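Local atomic coordinates of glucoamylase (Thermoanaerobacterium thermosaccharolyticum, PDB entry 1LF6), a protein that catalyses the hydrolysis of terminal alpha-1,4-linked glucose residues from the non-reducing ends of glucan chains, probably with release of beta-D-glucose. Residues 50-55 with 105-110; 94-99 with 628-633. One frame throughout, in Å; residues are numbered along the deposited sequence.

Contact 1: 50-55 with 105-110; sequences VWFTLA and LGYKLV
F52 meets the second segment with the edge of its ring. F52 CZ stands 3.7 Å from L105 O, which lies near the ring plane, and F52 CE2 comes 3.9 Å from Y107 CD2, also in that plane. A chi1 of 66° sets CG of F52 between its backbone N and carbonyl carbon; CB itself does not face the other segment, yet the far edge of the ring reaches it. L54, by contrast, sends its side chain toward the other segment. Its chi2 of 176° extends CD1 as the leading methyl. L54 CD1 is placed 3.6 Å from Y107 CB, at the root of the tyrosine. The same methyl, L54 CD1, meets L109 CD1 at 4.0 Å. Both F52 and L54 approach the Y107 ring obliquely.

The axes of strands 51-55 and 107-110 pass 10.3 Å apart at 27°, and the two strands belong to different antiparallel sheets, so this is face-to-face packing inside the beta-sandwich of the N-terminal domain. I124 of strand 118-126 touches both F52 and L54. With an alanine in place of F52, the ring edge that meets L105 O and Y107 would be lost, probably opening a gap beside Y107 CD2 between the sheets.

The polar groups find partners nearby: Y107 OH bonds V40 O, on the sheet that holds 51-55, and L105 O receives Y276 OH. Across the two segments themselves the adhesion is apolar and depends on shape, though the slightly positive ring edge of F52 probably suits the carbonyl oxygen it faces.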
# COMPACT_ATOMS: atom_id res chain seq x y z
N VAL A 50 -8.62 12.70 4.88
CA VAL A 50 -7.71 13.02 3.79
C VAL A 50 -6.40 12.24 3.96
O VAL A 50 -5.81 12.22 5.04
CB VAL A 50 -7.36 14.53 3.78
CG1 VAL A 50 -6.27 14.81 2.75
CG2 VAL A 50 -8.61 15.36 3.47
N TRP A 51 -5.96 11.61 2.88
CA TRP A 51 -4.71 10.85 2.88
C TRP A 51 -3.83 11.41 1.78
O TRP A 51 -4.34 11.83 0.74
CB TRP A 51 -4.96 9.38 2.54
CG TRP A 51 -5.69 8.57 3.56
CD1 TRP A 51 -5.16 7.67 4.44
CD2 TRP A 51 -7.11 8.52 3.75
NE1 TRP A 51 -6.15 7.05 5.15
CE2 TRP A 51 -7.36 7.55 4.75
CE3 TRP A 51 -8.19 9.20 3.17
CZ2 TRP A 51 -8.66 7.24 5.18
CZ3 TRP A 51 -9.48 8.89 3.60
CH2 TRP A 51 -9.70 7.92 4.59
N PHE A 52 -2.52 11.41 1.98
CA PHE A 52 -1.60 11.90 0.96
C PHE A 52 -0.42 10.95 0.79
O PHE A 52 -0.13 10.14 1.67
CB PHE A 52 -1.06 13.30 1.31
CG PHE A 52 -0.18 13.32 2.53
CD1 PHE A 52 -0.73 13.49 3.80
CD2 PHE A 52 1.20 13.16 2.42
CE1 PHE A 52 0.07 13.50 4.94
CE2 PHE A 52 2.01 13.16 3.55
CZ PHE A 52 1.44 13.33 4.81
N THR A 53 0.23 11.03 -0.37
CA THR A 53 1.40 10.21 -0.67
C THR A 53 2.42 11.13 -1.32
O THR A 53 2.06 12.14 -1.91
CB THR A 53 1.07 9.05 -1.65
OG1 THR A 53 0.62 9.59 -2.90
CG2 THR A 53 -0.01 8.16 -1.07
N LEU A 54 3.70 10.78 -1.18
CA LEU A 54 4.78 11.57 -1.75
C LEU A 54 5.59 10.71 -2.71
O LEU A 54 5.81 9.52 -2.46
CB LEU A 54 5.71 12.10 -0.64
CG LEU A 54 5.07 12.88 0.51
CD1 LEU A 54 6.13 13.23 1.55
CD2 LEU A 54 4.41 14.14 -0.03
N ALA A 55 6.05 11.31 -3.80
CA ALA A 55 6.84 10.60 -4.80
C ALA A 55 7.62 11.61 -5.64
O ALA A 55 7.09 12.68 -5.99
CB ALA A 55 5.94 9.75 -5.70
N LEU A 105 3.83 10.71 10.97
CA LEU A 105 3.86 10.59 9.51
C LEU A 105 3.81 11.96 8.85
O LEU A 105 3.01 12.20 7.94
CB LEU A 105 2.70 9.70 9.02
CG LEU A 105 2.82 8.21 9.36
CD1 LEU A 105 1.66 7.45 8.73
CD2 LEU A 105 4.13 7.66 8.83
N GLY A 106 4.66 12.85 9.33
CA GLY A 106 4.76 14.19 8.79
C GLY A 106 6.08 14.19 8.05
O GLY A 106 7.05 13.59 8.52
N TYR A 107 6.15 14.86 6.91
CA TYR A 107 7.39 14.84 6.13
C TYR A 107 7.99 16.17 5.72
O TYR A 107 7.29 17.17 5.52
CB TYR A 107 7.19 14.01 4.86
CG TYR A 107 6.74 12.59 5.10
CD1 TYR A 107 7.65 11.53 5.08
CD2 TYR A 107 5.39 12.30 5.32
CE1 TYR A 107 7.23 10.22 5.27
CE2 TYR A 107 4.96 10.99 5.51
CZ TYR A 107 5.88 9.96 5.48
OH TYR A 107 5.45 8.66 5.68
N LYS A 108 9.31 16.14 5.58
CA LYS A 108 10.09 17.28 5.15
C LYS A 108 10.81 16.82 3.89
O LYS A 108 11.44 15.77 3.88
CB LYS A 108 11.12 17.68 6.21
CG LYS A 108 12.03 18.82 5.76
CD LYS A 108 13.08 19.13 6.82
CE LYS A 108 14.00 20.25 6.37
NZ LYS A 108 15.07 20.51 7.37
N LEU A 109 10.70 17.61 2.83
CA LEU A 109 11.35 17.28 1.57
C LEU A 109 12.31 18.39 1.18
O LEU A 109 11.97 19.57 1.27
CB LEU A 109 10.32 17.09 0.46
CG LEU A 109 9.42 15.85 0.51
CD1 LEU A 109 8.27 16.00 -0.48
CD2 LEU A 109 10.25 14.62 0.20
N VAL A 110 13.50 18.01 0.76
CA VAL A 110 14.49 18.98 0.32
C VAL A 110 14.86 18.60 -1.09
O VAL A 110 15.50 17.58 -1.32
CB VAL A 110 15.76 18.96 1.20
CG1 VAL A 110 16.78 19.97 0.68
CG2 VAL A 110 15.40 19.29 2.64

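Contact 2: 94-99 with 628-633; sequences ISKVEK and ANEGGI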
# COMPACT_ATOMS: atom_id res chain seq x y z
N ILE A 94 17.16 16.61 -7.12
CA ILE A 94 17.38 15.46 -6.25
C ILE A 94 16.57 15.69 -4.98
O ILE A 94 16.68 16.74 -4.35
CB ILE A 94 18.85 15.31 -5.86
CG1 ILE A 94 19.72 15.23 -7.12
CG2 ILE A 94 19.03 14.06 -5.01
CD1 ILE A 94 19.39 14.08 -8.04
N SER A 95 15.75 14.72 -4.60
CA SER A 95 14.91 14.85 -3.42
C SER A 95 15.41 14.03 -2.25
O SER A 95 15.84 12.89 -2.41
CB SER A 95 13.47 14.44 -3.75
OG SER A 95 12.60 14.73 -2.68
N LYS A 96 15.36 14.63 -1.06
CA LYS A 96 15.77 13.98 0.18
C LYS A 96 14.56 14.03 1.09
O LYS A 96 13.98 15.11 1.28
CB LYS A 96 16.93 14.73 0.84
CG LYS A 96 18.17 14.87 -0.03
CD LYS A 96 18.77 13.51 -0.35
CE LYS A 96 19.92 13.64 -1.34
NZ LYS A 96 20.51 12.30 -1.66
N VAL A 97 14.17 12.90 1.65
CA VAL A 97 13.02 12.87 2.53
C VAL A 97 13.38 12.46 3.96
O VAL A 97 14.29 11.67 4.18
CB VAL A 97 11.93 11.89 2.01
CG1 VAL A 97 12.44 10.45 2.10
CG2 VAL A 97 10.63 12.07 2.81
N GLU A 98 12.65 13.02 4.92
CA GLU A 98 12.85 12.69 6.33
C GLU A 98 11.55 13.06 7.03
O GLU A 98 10.87 13.99 6.61
CB GLU A 98 14.01 13.49 6.93
CG GLU A 98 13.74 14.97 7.13
CD GLU A 98 14.77 15.66 8.01
OE1 GLU A 98 14.62 16.88 8.27
OE2 GLU A 98 15.74 15.00 8.45
N LYS A 99 11.18 12.31 8.07
CA LYS A 99 9.95 12.61 8.80
C LYS A 99 10.21 13.65 9.88
O LYS A 99 11.35 13.83 10.30
CB LYS A 99 9.37 11.33 9.43
CG LYS A 99 9.13 10.19 8.44
CD LYS A 99 8.10 9.19 8.94
CE LYS A 99 8.48 8.54 10.26
NZ LYS A 99 9.77 7.80 10.18
N ALA A 628 14.12 -1.26 2.55
CA ALA A 628 13.24 -0.11 2.69
C ALA A 628 13.95 1.09 2.07
O ALA A 628 15.18 1.15 2.05
CB ALA A 628 12.93 0.15 4.17
N ASN A 629 13.17 2.05 1.55
CA ASN A 629 13.78 3.23 0.95
C ASN A 629 14.09 4.29 2.02
O ASN A 629 13.99 4.04 3.22
CB ASN A 629 12.88 3.84 -0.14
CG ASN A 629 11.53 4.32 0.39
OD1 ASN A 629 11.38 4.64 1.56
ND2 ASN A 629 10.55 4.40 -0.50
N GLU A 630 14.46 5.47 1.55
CA GLU A 630 14.81 6.58 2.41
C GLU A 630 13.67 6.98 3.34
O GLU A 630 13.90 7.42 4.46
CB GLU A 630 15.24 7.77 1.56
CG GLU A 630 15.71 8.97 2.34
CD GLU A 630 16.38 9.99 1.44
OE1 GLU A 630 17.63 10.01 1.40
OE2 GLU A 630 15.65 10.74 0.77
N GLY A 631 12.43 6.81 2.88
CA GLY A 631 11.29 7.14 3.70
C GLY A 631 10.85 6.02 4.63
O GLY A 631 9.84 6.13 5.32
N GLY A 632 11.63 4.93 4.65
CA GLY A 632 11.30 3.80 5.50
C GLY A 632 10.17 2.97 4.91
O GLY A 632 9.55 2.17 5.61
N ILE A 633 9.91 3.15 3.62
CA ILE A 633 8.85 2.43 2.95
C ILE A 633 9.38 1.22 2.19
O ILE A 633 10.36 1.31 1.45
CB ILE A 633 8.06 3.38 2.01
CG1 ILE A 633 7.23 4.34 2.87
CG2 ILE A 633 7.20 2.59 1.01
CD1 ILE A 633 6.46 5.39 2.11
O HOH W 1 10.96 6.56 7.85
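E630 OE2 accepts the backbone N-H of V97 at 2.8 Å, a nearly straight bond (166° at the hydrogen) that meets the carboxylate from above its plane, 49° out of it. The glutamate gets there because a chi1 of -176° swings its CG to the side opposite the backbone N, with the rest of the chain extended, running past V97 in the opposite direction. On the way E630 CG lies 3.6 Å from V97 CG1, and that methyl also sits 3.7 Å from G631 N. K96 flanks the other oxygen: K96 CD is 4.1 Å from E630 OE1, whereas K96 NZ and E630 OE1 remain 4.8 Å apart, too far for a salt bridge but probably near enough to favour the ionised carboxylate.

The contact joins the beta-sandwich domain to the (alpha/alpha) barrel of this family 15 hydrolase. K96 and E98 pair through their backbones with strand 107-113, while V97 turns its N-H the other way, to the loop that follows helix 618-627. That loop makes a type I turn from N629 to G632. N629 OD1 takes the N-H of I633, just beyond the turn, at 2.9 Å, plus a weak bond from G631 N, bracing the turn that carries E630; N629 ND2 bonds Q36 OE1 and K37 O. Farther along the strand a water accepts from K99 NZ at 2.9 Å and donates weakly to G631 O.

In the fold
From the N terminus, the chain reaches 50-55 in the seven-strand sheet, and after further strands of that sheet passes to the other sheet of the sandwich, where 94-99 and 105-110 follow one another. Contact 1 closes a loop of 49 residues, and 94-99 lies inside it. Contact 2 starts from that inner strand and closes a far longer loop of 528 residues, so the two cross rather than nest. Their centres are about 10 Å apart, and antiparallel pairing of strands 93-99 and 107-113 couples them, with K108 N 2.8 Å from E98 O. Contact 1 thus joins sheet to sheet, and contact 2 joins that sandwich to the helical catalytic domain.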